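Local coordinates for protein (superoxide dismutase) (Aquifex pyrophilus, PDB 1COJ), which destroys superoxide radicals, using one iron ion per subunit to convert superoxide and protons into hydrogen peroxide and oxygen, at residues A[3-8]-A[37-42]; A[87-92]-A[187-192]. All blocks are in the same frame, centred on the assembly; numbering follows the deposited sequence.

Contact 1: A[3-8]-A[37-42]; sequences HKLEPK and AKYNEI
The side-chain amide of Asn-40 reads the backbone of Leu-5 through two hydrogen bonds. Leu-5 N donates to OD1 of Asn-40 over 2.8 Å at 170°, tilted moderately from the carbonyl plane, while ND2 of Asn-40 donates to Leu-5 O over 2.8 Å, nearly straight and with the acceptor lying in the amide plane. One helix side chain thus satisfies both polar backbone atoms of an irregular segment, much as a neighbouring strand would, and the paired bonds fix the rotation of the amide. CG of Asn-40 stands beside its own backbone N, anti to the carbonyl carbon (chi1 -74°), which sends the amide out toward the backbone of Leu-5.

The apolar contacts are those of the two Leu-5 methyls with Tyr-39. CD1 of Leu-5 meets CE2 of Tyr-39 at 3.6 Å, and the other methyl makes an off-centre CH-pi contact, Leu-5 CD2 lying 4.2 Å from the centroid of the Tyr-39 ring.

Two plain van der Waals contacts involve polar atoms. Beyond the ring, His-3 CD2 lies 3.6 Å from the hydroxyl oxygen OH of Tyr-39. The side chains of Lys-4 and Asn-40 cross at about a right angle, Lys-4 CB lying 3.6 Å from Asn-40 OD1, before the extended lysine chain leads off to a salt bridge with Glu-44.

In the fold, this is a surface contact that lays the N-terminal segment 3-8 along helix 21-47. Leu-5 and Tyr-39 also both touch Tyr-75 of helix 63-86, the partner helix of the alpha-hairpin, while His-3 packs on Arg-139 of the third subunit.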
ATOM      1  N   HIS A   3     -23.237 -14.848   1.566  1.00 42.81           N
ATOM      2  CA  HIS A   3     -23.835 -13.727   2.288  1.00 40.65           C
ATOM      3  C   HIS A   3     -23.774 -12.493   1.387  1.00 37.82           C
ATOM      4  O   HIS A   3     -22.738 -11.834   1.299  1.00 38.27           O
ATOM      5  CB  HIS A   3     -23.087 -13.466   3.605  1.00 42.68           C
ATOM      6  CG  HIS A   3     -23.413 -12.144   4.243  1.00 45.92           C
ATOM      7  ND1 HIS A   3     -24.692 -11.780   4.610  1.00 48.33           N
ATOM      8  CD2 HIS A   3     -22.617 -11.096   4.577  1.00 47.23           C
ATOM      9  CE1 HIS A   3     -24.670 -10.569   5.143  1.00 47.91           C
ATOM     10  NE2 HIS A   3     -23.422 -10.136   5.133  1.00 47.48           N
ATOM     11  N   LYS A   4     -24.868 -12.206   0.693  1.00 33.94           N
ATOM     12  CA  LYS A   4     -24.911 -11.048  -0.188  1.00 31.50           C
ATOM     13  C   LYS A   4     -25.495  -9.818   0.499  1.00 28.54           C
ATOM     14  O   LYS A   4     -26.162  -9.919   1.532  1.00 27.53           O
ATOM     15  CB  LYS A   4     -25.696 -11.366  -1.460  1.00 33.38           C
ATOM     16  CG  LYS A   4     -24.997 -12.340  -2.380  1.00 36.80           C
ATOM     17  CD  LYS A   4     -25.831 -12.593  -3.615  1.00 40.60           C
ATOM     18  CE  LYS A   4     -25.171 -13.609  -4.522  1.00 43.15           C
ATOM     19  NZ  LYS A   4     -26.046 -13.936  -5.685  1.00 48.73           N
ATOM     20  N   LEU A   5     -25.200  -8.656  -0.068  1.00 22.95           N
ATOM     21  CA  LEU A   5     -25.674  -7.386   0.450  1.00 20.33           C
ATOM     22  C   LEU A   5     -26.502  -6.682  -0.618  1.00 18.11           C
ATOM     23  O   LEU A   5     -26.452  -7.037  -1.795  1.00 17.34           O
ATOM     24  CB  LEU A   5     -24.481  -6.493   0.820  1.00 20.43           C
ATOM     25  CG  LEU A   5     -23.856  -6.517   2.220  1.00 23.05           C
ATOM     26  CD1 LEU A   5     -23.664  -7.926   2.729  1.00 27.48           C
ATOM     27  CD2 LEU A   5     -22.525  -5.778   2.188  1.00 21.85           C
ATOM     28  N   GLU A   6     -27.305  -5.720  -0.190  1.00 17.71           N
ATOM     29  CA  GLU A   6     -28.105  -4.923  -1.103  1.00 19.33           C
ATOM     30  C   GLU A   6     -27.981  -3.495  -0.611  1.00 16.34           C
ATOM     31  O   GLU A   6     -27.860  -3.257   0.596  1.00 17.27           O
ATOM     32  CB  GLU A   6     -29.568  -5.381  -1.144  1.00 23.50           C
ATOM     33  CG  GLU A   6     -29.797  -6.693  -1.912  1.00 30.76           C
ATOM     34  CD  GLU A   6     -29.294  -6.672  -3.364  1.00 35.60           C
ATOM     35  OE1 GLU A   6     -29.046  -7.769  -3.913  1.00 38.41           O
ATOM     36  OE2 GLU A   6     -29.152  -5.581  -3.963  1.00 35.16           O
ATOM     37  N   PRO A   7     -27.948  -2.525  -1.538  1.00 15.15           N
ATOM     38  CA  PRO A   7     -27.823  -1.120  -1.147  1.00 14.83           C
ATOM     39  C   PRO A   7     -28.987  -0.639  -0.286  1.00 15.33           C
ATOM     40  O   PRO A   7     -30.092  -1.184  -0.354  1.00 14.50           O
ATOM     41  CB  PRO A   7     -27.758  -0.396  -2.494  1.00 13.55           C
ATOM     42  CG  PRO A   7     -28.552  -1.278  -3.396  1.00 16.41           C
ATOM     43  CD  PRO A   7     -28.088  -2.654  -3.001  1.00 14.96           C
ATOM     44  N   LYS A   8     -28.720   0.348   0.560  1.00 13.84           N
ATOM     45  CA  LYS A   8     -29.747   0.910   1.419  1.00 14.27           C
ATOM     46  C   LYS A   8     -30.156   2.256   0.842  1.00 15.40           C
ATOM     47  O   LYS A   8     -29.642   3.300   1.247  1.00 15.09           O
ATOM     48  CB  LYS A   8     -29.219   1.063   2.843  1.00 15.60           C
ATOM     49  CG  LYS A   8     -28.769  -0.252   3.446  1.00 17.33           C
ATOM     50  CD  LYS A   8     -28.363  -0.097   4.889  1.00 21.64           C
ATOM     51  CE  LYS A   8     -27.915  -1.427   5.451  1.00 24.10           C
ATOM     52  NZ  LYS A   8     -27.650  -1.325   6.906  1.00 34.33           N
ATOM     53  N   ALA A  37     -22.141  -4.292  -5.433  1.00 10.50           N
ATOM     54  CA  ALA A  37     -22.145  -5.263  -6.520  1.00 12.54           C
ATOM     55  C   ALA A  37     -20.874  -6.112  -6.540  1.00 12.07           C
ATOM     56  O   ALA A  37     -20.937  -7.337  -6.679  1.00 12.31           O
ATOM     57  CB  ALA A  37     -22.327  -4.553  -7.852  1.00 10.89           C
ATOM     58  N   LYS A  38     -19.721  -5.469  -6.408  1.00 11.21           N
ATOM     59  CA  LYS A  38     -18.455  -6.188  -6.422  1.00 10.56           C
ATOM     60  C   LYS A  38     -18.254  -7.077  -5.202  1.00 10.66           C
ATOM     61  O   LYS A  38     -17.694  -8.173  -5.314  1.00 10.47           O
ATOM     62  CB  LYS A  38     -17.290  -5.220  -6.608  1.00 10.32           C
ATOM     63  CG  LYS A  38     -17.077  -4.835  -8.057  1.00 12.74           C
ATOM     64  CD  LYS A  38     -16.749  -6.062  -8.889  1.00 11.81           C
ATOM     65  CE  LYS A  38     -16.601  -5.708 -10.346  1.00 13.36           C
ATOM     66  NZ  LYS A  38     -16.097  -6.875 -11.105  1.00 13.36           N
ATOM     67  N   TYR A  39     -18.728  -6.621  -4.046  1.00 11.09           N
ATOM     68  CA  TYR A  39     -18.620  -7.412  -2.828  1.00 12.46           C
ATOM     69  C   TYR A  39     -19.388  -8.712  -3.048  1.00 13.07           C
ATOM     70  O   TYR A  39     -18.908  -9.797  -2.714  1.00 11.89           O
ATOM     71  CB  TYR A  39     -19.204  -6.654  -1.630  1.00 12.24           C
ATOM     72  CG  TYR A  39     -19.306  -7.482  -0.368  1.00 13.19           C
ATOM     73  CD1 TYR A  39     -18.222  -7.613   0.500  1.00 12.88           C
ATOM     74  CD2 TYR A  39     -20.489  -8.152  -0.048  1.00 13.85           C
ATOM     75  CE1 TYR A  39     -18.313  -8.390   1.650  1.00 13.01           C
ATOM     76  CE2 TYR A  39     -20.589  -8.930   1.095  1.00 13.63           C
ATOM     77  CZ  TYR A  39     -19.500  -9.049   1.939  1.00 15.11           C
ATOM     78  OH  TYR A  39     -19.599  -9.840   3.064  1.00 19.42           O
ATOM     79  N   ASN A  40     -20.563  -8.597  -3.662  1.00 11.81           N
ATOM     80  CA  ASN A  40     -21.404  -9.757  -3.938  1.00 11.34           C
ATOM     81  C   ASN A  40     -20.733 -10.752  -4.878  1.00 10.31           C
ATOM     82  O   ASN A  40     -20.812 -11.963  -4.662  1.00 12.25           O
ATOM     83  CB  ASN A  40     -22.765  -9.316  -4.481  1.00 10.11           C
ATOM     84  CG  ASN A  40     -23.662  -8.725  -3.400  1.00 13.29           C
ATOM     85  OD1 ASN A  40     -23.355  -8.791  -2.211  1.00 13.25           O
ATOM     86  ND2 ASN A  40     -24.766  -8.130  -3.811  1.00 13.21           N
ATOM     87  N   GLU A  41     -20.043 -10.242  -5.894  1.00  9.58           N
ATOM     88  CA  GLU A  41     -19.336 -11.088  -6.853  1.00 10.84           C
ATOM     89  C   GLU A  41     -18.243 -11.865  -6.126  1.00 11.69           C
ATOM     90  O   GLU A  41     -18.069 -13.069  -6.334  1.00  9.86           O
ATOM     91  CB  GLU A  41     -18.698 -10.239  -7.955  1.00 11.68           C
ATOM     92  CG  GLU A  41     -17.872 -11.055  -8.945  1.00 12.99           C
ATOM     93  CD  GLU A  41     -17.155 -10.203  -9.985  1.00 15.88           C
ATOM     94  OE1 GLU A  41     -16.173 -10.686 -10.582  1.00 15.68           O
ATOM     95  OE2 GLU A  41     -17.575  -9.053 -10.216  1.00 16.39           O
ATOM     96  N   ILE A  42     -17.504 -11.158  -5.279  1.00 10.73           N
ATOM     97  CA  ILE A  42     -16.426 -11.757  -4.503  1.00 11.41           C
ATOM     98  C   ILE A  42     -16.974 -12.867  -3.603  1.00 11.70           C
ATOM     99  O   ILE A  42     -16.382 -13.944  -3.522  1.00 10.91           O
ATOM    100  CB  ILE A  42     -15.684 -10.671  -3.688  1.00 10.50           C
ATOM    101  CG1 ILE A  42     -14.885  -9.774  -4.643  1.00  9.44           C
ATOM    102  CG2 ILE A  42     -14.783 -11.299  -2.628  1.00  9.82           C
ATOM    103  CD1 ILE A  42     -14.296  -8.535  -3.999  1.00 13.34           C
TER

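Contact 2: A[87-92]-A[187-192]; sequences MLTPGG and NINWDV
Leu-88 and Ile-188 form a single antiparallel backbone bridge, a non-hydrogen-bonded pair joining the loop after helix 63-86 to the entry of helix 190-207. Two hydrogen bonds flank the pair: Thr-89 N to Asn-187 O at 2.9 Å, in the carbonyl plane, and Asn-189 N to Met-87 O at 2.9 Å, from above that carbonyl's plane. Leu-88 CA adds a C-H...O contact to Asn-187 O at 3.3 Å.

Beyond the bridge, 89-92 makes a type II turn, closed by Gly-92 N on Thr-89 O, against which the side chain of Asn-187 packs. Replacing Asn-187 by an alanine removes the amide packed against Pro-90 and Gly-91, and would probably open a gap beside the turn and let it shift.

Asn-189 is the N-cap of helix 190-207; its chi1 of -176° swings CG away from its backbone N, and OD1 takes weak bonds from the amides of Asp-191 and Val-192, while ND2 donates to a water 2.9 Å away that bonds weakly to Leu-88 O. On the buried side, Met-87 and Ile-188 run alongside each other, Met-87 CE touching Ile-188 CG2 at 3.9 Å; that same CG2 sits over the centre of the Trp-190 ring.

The bridge joins the alpha-hairpin domain to the C-terminal domain, a seam of the iron/manganese superoxide dismutase fold near the metal site; the Leu-88 side chain lies about 7 Å from that of the iron ligand His-27.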
ATOM      1  N   MET A  87     -25.329   9.802   8.078  1.00 10.22           N
ATOM      2  CA  MET A  87     -25.211  10.855   9.071  1.00 12.15           C
ATOM      3  C   MET A  87     -25.354  12.262   8.497  1.00 11.74           C
ATOM      4  O   MET A  87     -25.005  13.236   9.162  1.00 13.12           O
ATOM      5  CB  MET A  87     -23.893  10.728   9.841  1.00 11.99           C
ATOM      6  CG  MET A  87     -22.641  10.972   9.012  1.00 13.43           C
ATOM      7  SD  MET A  87     -21.146  10.911  10.005  1.00 13.68           S
ATOM      8  CE  MET A  87     -21.220  12.490  10.809  1.00 14.06           C
ATOM      9  N   LEU A  88     -25.869  12.370   7.275  1.00 13.97           N
ATOM     10  CA  LEU A  88     -26.056  13.672   6.635  1.00 15.34           C
ATOM     11  C   LEU A  88     -27.535  14.027   6.467  1.00 16.80           C
ATOM     12  O   LEU A  88     -28.323  13.222   5.963  1.00 19.85           O
ATOM     13  CB  LEU A  88     -25.354  13.708   5.272  1.00 13.74           C
ATOM     14  CG  LEU A  88     -23.823  13.642   5.284  1.00 14.22           C
ATOM     15  CD1 LEU A  88     -23.305  13.379   3.884  1.00 15.18           C
ATOM     16  CD2 LEU A  88     -23.237  14.930   5.846  1.00 13.79           C
ATOM     17  N   THR A  89     -27.912  15.216   6.938  1.00 18.14           N
ATOM     18  CA  THR A  89     -29.285  15.722   6.823  1.00 19.80           C
ATOM     19  C   THR A  89     -29.172  17.180   6.415  1.00 18.92           C
ATOM     20  O   THR A  89     -28.280  17.880   6.893  1.00 17.36           O
ATOM     21  CB  THR A  89     -30.069  15.654   8.168  1.00 21.78           C
ATOM     22  OG1 THR A  89     -29.688  14.479   8.883  1.00 33.01           O
ATOM     23  CG2 THR A  89     -31.526  15.564   7.936  1.00 21.63           C
ATOM     24  N   PRO A  90     -30.071  17.659   5.533  1.00 19.29           N
ATOM     25  CA  PRO A  90     -30.028  19.055   5.085  1.00 18.27           C
ATOM     26  C   PRO A  90     -30.007  20.071   6.227  1.00 18.92           C
ATOM     27  O   PRO A  90     -30.924  20.131   7.039  1.00 19.65           O
ATOM     28  CB  PRO A  90     -31.285  19.180   4.211  1.00 19.34           C
ATOM     29  CG  PRO A  90     -32.166  18.041   4.667  1.00 21.78           C
ATOM     30  CD  PRO A  90     -31.169  16.939   4.866  1.00 18.67           C
ATOM     31  N   GLY A  91     -28.915  20.821   6.314  1.00 17.87           N
ATOM     32  CA  GLY A  91     -28.762  21.826   7.347  1.00 18.00           C
ATOM     33  C   GLY A  91     -28.346  21.286   8.700  1.00 19.77           C
ATOM     34  O   GLY A  91     -28.121  22.063   9.625  1.00 21.12           O
ATOM     35  N   GLY A  92     -28.234  19.969   8.824  1.00 20.47           N
ATOM     36  CA  GLY A  92     -27.836  19.377  10.087  1.00 21.20           C
ATOM     37  C   GLY A  92     -29.022  19.138  10.998  1.00 23.68           C
ATOM     38  O   GLY A  92     -30.144  19.562  10.695  1.00 26.33           O
ATOM     39  N   ASN A 187     -23.939  19.790   7.696  1.00 15.10           N
ATOM     40  CA  ASN A 187     -25.035  18.849   7.520  1.00 14.85           C
ATOM     41  C   ASN A 187     -25.004  17.619   8.415  1.00 15.73           C
ATOM     42  O   ASN A 187     -25.697  16.638   8.139  1.00 18.27           O
ATOM     43  CB  ASN A 187     -25.113  18.416   6.056  1.00 13.94           C
ATOM     44  CG  ASN A 187     -25.421  19.566   5.131  1.00 13.46           C
ATOM     45  OD1 ASN A 187     -24.533  20.169   4.543  1.00 15.71           O
ATOM     46  ND2 ASN A 187     -26.690  19.866   4.987  1.00 10.32           N
ATOM     47  N   ILE A 188     -24.258  17.678   9.513  1.00 14.92           N
ATOM     48  CA  ILE A 188     -24.167  16.533  10.409  1.00 14.44           C
ATOM     49  C   ILE A 188     -25.436  16.299  11.219  1.00 14.68           C
ATOM     50  O   ILE A 188     -25.966  17.216  11.852  1.00 14.25           O
ATOM     51  CB  ILE A 188     -22.962  16.648  11.373  1.00 14.80           C
ATOM     52  CG1 ILE A 188     -21.653  16.564  10.585  1.00 14.45           C
ATOM     53  CG2 ILE A 188     -23.015  15.539  12.419  1.00 13.23           C
ATOM     54  CD1 ILE A 188     -20.398  16.677  11.438  1.00 14.21           C
ATOM     55  N   ASN A 189     -25.942  15.071  11.153  1.00 13.09           N
ATOM     56  CA  ASN A 189     -27.122  14.681  11.902  1.00 13.47           C
ATOM     57  C   ASN A 189     -26.610  14.156  13.242  1.00 15.40           C
ATOM     58  O   ASN A 189     -26.227  12.989  13.360  1.00 16.37           O
ATOM     59  CB  ASN A 189     -27.891  13.586  11.163  1.00 10.56           C
ATOM     60  CG  ASN A 189     -29.185  13.213  11.854  1.00 12.85           C
ATOM     61  OD1 ASN A 189     -29.348  13.394  13.065  1.00 16.23           O
ATOM     62  ND2 ASN A 189     -30.123  12.692  11.089  1.00 14.11           N
ATOM     63  N   TRP A 190     -26.592  15.024  14.247  1.00 15.21           N
ATOM     64  CA  TRP A 190     -26.113  14.657  15.572  1.00 16.30           C
ATOM     65  C   TRP A 190     -26.938  13.612  16.305  1.00 17.49           C
ATOM     66  O   TRP A 190     -26.440  12.982  17.237  1.00 18.16           O
ATOM     67  CB  TRP A 190     -25.923  15.902  16.430  1.00 17.17           C
ATOM     68  CG  TRP A 190     -24.773  16.720  15.960  1.00 18.62           C
ATOM     69  CD1 TRP A 190     -24.825  17.875  15.231  1.00 18.36           C
ATOM     70  CD2 TRP A 190     -23.387  16.419  16.143  1.00 19.12           C
ATOM     71  NE1 TRP A 190     -23.553  18.309  14.943  1.00 18.71           N
ATOM     72  CE2 TRP A 190     -22.652  17.436  15.493  1.00 19.75           C
ATOM     73  CE3 TRP A 190     -22.695  15.388  16.792  1.00 18.93           C
ATOM     74  CZ2 TRP A 190     -21.251  17.451  15.472  1.00 20.52           C
ATOM     75  CZ3 TRP A 190     -21.302  15.404  16.773  1.00 18.92           C
ATOM     76  CH2 TRP A 190     -20.597  16.430  16.116  1.00 18.60           C
ATOM     77  N   ASP A 191     -28.185  13.416  15.889  1.00 16.66           N
ATOM     78  CA  ASP A 191     -29.027  12.402  16.515  1.00 17.85           C
ATOM     79  C   ASP A 191     -28.390  11.046  16.211  1.00 16.42           C
ATOM     80  O   ASP A 191     -28.282  10.185  17.086  1.00 16.53           O
ATOM     81  CB  ASP A 191     -30.449  12.443  15.947  1.00 20.81           C
ATOM     82  CG  ASP A 191     -31.252  13.640  16.438  1.00 24.51           C
ATOM     83  OD1 ASP A 191     -30.711  14.487  17.177  1.00 24.81           O
ATOM     84  OD2 ASP A 191     -32.444  13.727  16.086  1.00 28.81           O
ATOM     85  N   VAL A 192     -27.936  10.891  14.968  1.00 16.01           N
ATOM     86  CA  VAL A 192     -27.287   9.666  14.506  1.00 16.27           C
ATOM     87  C   VAL A 192     -25.956   9.446  15.232  1.00 15.34           C
ATOM     88  O   VAL A 192     -25.717   8.375  15.796  1.00 15.46           O
ATOM     89  CB  VAL A 192     -27.056   9.706  12.966  1.00 15.46           C
ATOM     90  CG1 VAL A 192     -26.198   8.532  12.512  1.00 15.88           C
ATOM     91  CG2 VAL A 192     -28.394   9.668  12.239  1.00 15.60           C
TER
HETATM   92  O   HOH W   1     -29.281  11.541   8.568  1.00 17.81           O

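Overall arrangement
The two contacts follow one another along the chain, contact 1 closing before contact 2 opens, and their centres lie 27 Å apart, with nearest atoms about 10 Å from each other and no touch. Contact 1 stays within the alpha-hairpin domain, on helix 21-47; contact 2 ties the loop that leaves helix 63-86, the other arm of the hairpin, to the C-terminal domain at helix 190-207. Helix 21-47 also carries the iron ligand His-27, and helix 63-86 carries His-81, while Asp-163 and His-167 come from the C-terminal domain. One contact therefore fastens the N-terminal segment to the hairpin, the other the hairpin to the domain that completes the iron site.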